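Local coordinates for poly-beta-1,6-N-acetyl-D-glucosamine N-deacetylase (Aggregatibacter actinomycetemcomitans, PDB 4U10), which probably removes acetyl groups from poly-beta-1,6-N-acetyl-D-glucosamine through its metal-dependent polysaccharide deacetylase domain, the part of the longer protein held in this chain, at residues A[142-147]-A[205-210]; A[94-99]-A[138-143]. One frame throughout, in Å; residues are numbered along the deposited sequence.

Following the chain from the N terminus, the first segment met is strand 95-99; helix 127-135 and strand 139-141 follow, and contact 2 closes this crossover by laying 138-143 alongside 94-99. The chain runs straight on from there: Ala142 and Ser143 belong to both contacts, and 142-147 turns into the loop that carries His144. Contact 1 closes the next, longer loop, which includes helix 177-199 and returns as strand 205-207. The two loops follow one another, meeting at Ala142 and Ser143 without nesting or crossing. Contact 2 pairs 139-141 with 95-99 within the larger sheet, contact 1 ties the loop after it to the small parallel sheet, and Ala98 packs against both His144 and Val207.

Contact 1 of 2, residues A[142-147]-A[205-210]; sequences ASHTDN and IMVWPY. With ZN (zinc ion), chain C.
Ser143 forms a single backbone bridge with Met206, flanked by two hydrogen bonds: Ser143 N to Ile205 O at 3.1 Å and Val207 N to Ser143 O at 2.7 Å. Beyond it, the ring of His144 reaches across to 205-210, with CG anti to the backbone N (chi1 -158°). Its ND1 donates to Val207 O at 2.6 Å; the oxygen lies near the ring plane, although the donor stands well above the carbonyl plane. Its NE2 faces the zinc ion at 2.1 Å. Asp75 and His149 complete the protein ligands, the Asp-His-His metal site of the polysaccharide deacetylase family, and a water sits 1.9 Å from the metal. The backbone carbonyl thus acts as a second-shell partner, fixing the rotation of a metal-binding imidazole, and may polarise it slightly. Pro209 CG sits over one face of the ring, offset toward its rim, while Pro209 CD meets the Thr145 methyl CG2 at 3.8 Å. Ser143 OG accepts from Thr145 N in an ST turn and also bonds Ser191 of helix 177-199. The bent selenomethionine chain of Met206 curls back beside this turn, its CE 3.5 Å from Ser143 OG. Ala142 CB rests on Ile205 CB at 3.8 Å.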
# COMPACT_ATOMS: atom_id res chain seq x y z
N ALA A 142 -4.13 -1.60 5.90
CA ALA A 142 -4.77 -0.56 5.12
C ALA A 142 -5.46 -1.14 3.92
O ALA A 142 -5.16 -2.24 3.47
CB ALA A 142 -3.75 0.42 4.68
N SER A 143 -6.35 -0.35 3.34
CA SER A 143 -6.96 -0.73 2.07
C SER A 143 -6.08 -0.36 0.92
O SER A 143 -5.32 0.66 0.97
CB SER A 143 -8.29 0.00 1.92
OG SER A 143 -8.93 -0.30 0.72
N HIS A 144 -6.26 -1.12 -0.19
CA HIS A 144 -5.64 -0.85 -1.48
C HIS A 144 -6.70 -1.15 -2.55
O HIS A 144 -6.38 -1.58 -3.67
CB HIS A 144 -4.45 -1.79 -1.66
CG HIS A 144 -3.41 -1.36 -2.65
ND1 HIS A 144 -2.98 -0.06 -2.81
CD2 HIS A 144 -2.56 -2.12 -3.37
CE1 HIS A 144 -1.97 -0.03 -3.65
NE2 HIS A 144 -1.68 -1.28 -3.99
N THR A 145 -7.94 -0.78 -2.22
CA THR A 145 -9.19 -0.98 -2.97
C THR A 145 -9.60 -2.42 -2.85
O THR A 145 -8.84 -3.21 -2.36
CB THR A 145 -9.16 -0.53 -4.47
OG1 THR A 145 -8.42 -1.50 -5.21
CG2 THR A 145 -8.44 0.82 -4.60
N ASP A 146 -10.89 -2.70 -3.14
CA ASP A 146 -11.37 -4.03 -3.21
C ASP A 146 -10.94 -4.69 -4.55
O ASP A 146 -10.23 -5.69 -4.58
CB ASP A 146 -12.91 -4.11 -3.01
CG ASP A 146 -13.34 -5.51 -2.54
OD1 ASP A 146 -12.62 -6.12 -1.70
OD2 ASP A 146 -14.42 -5.95 -2.98
N ASN A 147 -11.41 -4.13 -5.62
CA ASN A 147 -11.11 -4.63 -6.96
C ASN A 147 -10.90 -3.49 -7.98
O ASN A 147 -11.40 -3.52 -9.09
CB ASN A 147 -12.22 -5.56 -7.40
CG ASN A 147 -11.92 -6.23 -8.72
OD1 ASN A 147 -10.79 -6.41 -9.04
ND2 ASN A 147 -12.91 -6.52 -9.48
N ILE A 205 -6.62 3.89 6.42
CA ILE A 205 -5.76 4.43 5.41
C ILE A 205 -6.22 3.81 4.09
O ILE A 205 -6.47 2.64 4.02
CB ILE A 205 -4.28 4.01 5.63
CG1 ILE A 205 -3.72 4.47 6.98
CG2 ILE A 205 -3.32 4.46 4.53
CD1 ILE A 205 -2.49 3.65 7.39
N MSE A 206 -6.28 4.64 3.07
CA MSE A 206 -6.35 4.16 1.66
C MSE A 206 -5.02 4.32 1.04
O MSE A 206 -4.45 5.44 0.99
CB MSE A 206 -7.50 4.83 0.93
CG MSE A 206 -7.42 4.72 -0.61
SE MSE A 206 -7.69 2.83 -1.07
CE MSE A 206 -9.58 2.77 -0.90
N VAL A 207 -4.48 3.23 0.48
CA VAL A 207 -3.30 3.36 -0.32
C VAL A 207 -3.64 3.24 -1.78
O VAL A 207 -4.19 2.22 -2.23
CB VAL A 207 -2.24 2.30 0.07
CG1 VAL A 207 -0.96 2.53 -0.73
CG2 VAL A 207 -1.94 2.31 1.58
N TRP A 208 -3.23 4.23 -2.58
CA TRP A 208 -3.71 4.29 -3.99
C TRP A 208 -2.90 3.34 -4.82
O TRP A 208 -1.64 3.37 -4.73
CB TRP A 208 -3.53 5.70 -4.54
CG TRP A 208 -4.24 6.75 -3.74
CD1 TRP A 208 -3.68 7.83 -3.13
CD2 TRP A 208 -5.66 6.85 -3.51
NE1 TRP A 208 -4.65 8.55 -2.50
CE2 TRP A 208 -5.87 7.97 -2.71
CE3 TRP A 208 -6.77 6.05 -3.86
CZ2 TRP A 208 -7.13 8.33 -2.27
CZ3 TRP A 208 -7.97 6.42 -3.44
CH2 TRP A 208 -8.16 7.55 -2.65
N PRO A 209 -3.56 2.48 -5.62
CA PRO A 209 -2.82 1.72 -6.64
C PRO A 209 -2.00 2.64 -7.53
O PRO A 209 -2.53 3.65 -8.03
CB PRO A 209 -3.99 1.10 -7.48
CG PRO A 209 -4.99 0.77 -6.41
CD PRO A 209 -4.99 2.11 -5.67
N TYR A 210 -0.73 2.28 -7.72
CA TYR A 210 0.19 2.97 -8.61
C TYR A 210 0.40 4.41 -8.17
O TYR A 210 0.87 5.21 -8.94
CB TYR A 210 -0.38 2.96 -10.05
CG TYR A 210 -1.06 1.62 -10.51
CD1 TYR A 210 -0.36 0.47 -10.66
CD2 TYR A 210 -2.42 1.57 -10.81
CE1 TYR A 210 -0.97 -0.71 -11.05
CE2 TYR A 210 -3.04 0.41 -11.24
CZ TYR A 210 -2.31 -0.73 -11.36
OH TYR A 210 -2.94 -1.90 -11.80
ZN ZN C . -0.50 -1.89 -5.61
O HOH W 1 0.47 -0.31 -5.90

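Contact 2 of 2, residues A[94-99]-A[138-143]; sequences PAVFAP and LVEIAS
Ala95 N donates to Leu138 O at 2.7 Å and Ala95 O receives Glu140 N; two residues on, Phe97 N donates to Glu140 O at 2.8 Å and Phe97 O receives Ala142 N. This ladder of four backbone hydrogen bonds stitches strands 95-99 and 139-141, which run parallel with their short axes 35° apart. Ala95 and Phe97 thus use both their N-H and their C=O toward this neighbour, whereas Val96 and Ala98 turn their backbone groups to strand 68-75. On the face bearing Phe97, Val139 CG1 presses against Phe97 CB at 3.5 Å. A chi1 of 177° carries the phenyl group away from its own backbone N to extend beside Ile141, whose CD1 meets the ring edge at Phe97 CD2, 4.1 Å away. Pro99 CD lies over one ring face, offset toward the rim. On the other face Val96 and Glu140 lie side by side, Val96 CG2 to Glu140 CB at 4.1 Å, and Val96 CG1 touches Ala142 CB at 3.8 Å. Bent at chi2, the Glu140 chain leads its carboxylate away from Val96 to a salt bridge with Arg204. Further out, helix 127-135 makes the right-handed beta-alpha-beta crossover usual in this deacetylase barrel; its Met133 packs on Phe97 and Val139, its Val130 on Ile141. Helix 79-91 meets Ala95 and Phe97, and Val207 of strand 205-207 touches Ala98.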
# COMPACT_ATOMS: atom_id res chain seq x y z
N PRO A 94 7.62 -1.82 12.96
CA PRO A 94 6.26 -1.90 12.49
C PRO A 94 6.15 -1.40 11.04
O PRO A 94 7.08 -0.74 10.50
CB PRO A 94 5.50 -0.96 13.40
CG PRO A 94 6.50 0.02 13.86
CD PRO A 94 7.83 -0.68 13.86
N ALA A 95 4.99 -1.65 10.46
CA ALA A 95 4.73 -1.33 9.06
C ALA A 95 3.20 -1.29 8.81
O ALA A 95 2.42 -1.79 9.60
CB ALA A 95 5.37 -2.39 8.21
N VAL A 96 2.85 -0.68 7.69
CA VAL A 96 1.55 -0.66 7.10
C VAL A 96 1.56 -1.63 5.91
O VAL A 96 2.48 -1.62 5.11
CB VAL A 96 1.20 0.75 6.61
CG1 VAL A 96 -0.11 0.72 5.85
CG2 VAL A 96 1.11 1.70 7.79
N PHE A 97 0.55 -2.47 5.82
CA PHE A 97 0.42 -3.45 4.74
C PHE A 97 -0.94 -3.16 4.06
O PHE A 97 -1.97 -3.05 4.75
CB PHE A 97 0.41 -4.84 5.35
CG PHE A 97 0.23 -5.99 4.37
CD1 PHE A 97 0.94 -6.07 3.20
CD2 PHE A 97 -0.62 -7.07 4.70
CE1 PHE A 97 0.78 -7.17 2.36
CE2 PHE A 97 -0.72 -8.20 3.87
CZ PHE A 97 -0.06 -8.21 2.69
N ALA A 98 -0.94 -3.07 2.72
CA ALA A 98 -2.13 -2.77 1.95
C ALA A 98 -2.47 -3.83 0.89
O ALA A 98 -2.17 -3.70 -0.33
CB ALA A 98 -2.01 -1.39 1.36
N PRO A 99 -3.12 -4.91 1.36
CA PRO A 99 -3.52 -5.92 0.40
C PRO A 99 -4.79 -5.54 -0.40
O PRO A 99 -5.72 -4.94 0.11
CB PRO A 99 -3.75 -7.13 1.31
CG PRO A 99 -4.41 -6.47 2.55
CD PRO A 99 -3.57 -5.21 2.72
N LEU A 138 2.71 -5.33 15.04
CA LEU A 138 3.66 -4.68 14.13
C LEU A 138 3.06 -4.15 12.81
O LEU A 138 3.58 -3.23 12.20
CB LEU A 138 4.82 -5.62 13.82
CG LEU A 138 5.78 -5.87 14.99
CD1 LEU A 138 6.83 -6.83 14.51
CD2 LEU A 138 6.39 -4.58 15.48
N VAL A 139 1.98 -4.72 12.38
CA VAL A 139 1.46 -4.47 11.04
C VAL A 139 0.04 -3.92 11.11
O VAL A 139 -0.88 -4.59 11.61
CB VAL A 139 1.49 -5.75 10.21
CG1 VAL A 139 1.02 -5.48 8.75
CG2 VAL A 139 2.86 -6.45 10.28
N GLU A 140 -0.13 -2.71 10.59
CA GLU A 140 -1.40 -2.05 10.40
C GLU A 140 -1.95 -2.45 9.01
O GLU A 140 -1.20 -2.37 8.01
CB GLU A 140 -1.15 -0.54 10.42
CG GLU A 140 -2.29 0.37 9.95
CD GLU A 140 -3.08 0.94 11.09
OE1 GLU A 140 -2.53 1.02 12.18
OE2 GLU A 140 -4.22 1.30 10.91
N ILE A 141 -3.20 -2.94 8.96
CA ILE A 141 -3.89 -3.24 7.69
C ILE A 141 -4.62 -2.04 7.05
O ILE A 141 -5.54 -1.50 7.59
CB ILE A 141 -4.85 -4.42 7.82
CG1 ILE A 141 -4.19 -5.54 8.59
CG2 ILE A 141 -5.21 -4.94 6.43
CD1 ILE A 141 -2.81 -5.97 8.03
N ALA A 142 -4.13 -1.60 5.90
CA ALA A 142 -4.77 -0.56 5.12
C ALA A 142 -5.46 -1.14 3.92
O ALA A 142 -5.16 -2.24 3.47
CB ALA A 142 -3.75 0.42 4.68
N SER A 143 -6.35 -0.35 3.34
CA SER A 143 -6.96 -0.73 2.07
C SER A 143 -6.08 -0.36 0.92
O SER A 143 -5.32 0.66 0.97
CB SER A 143 -8.29 0.00 1.92
OG SER A 143 -8.93 -0.30 0.72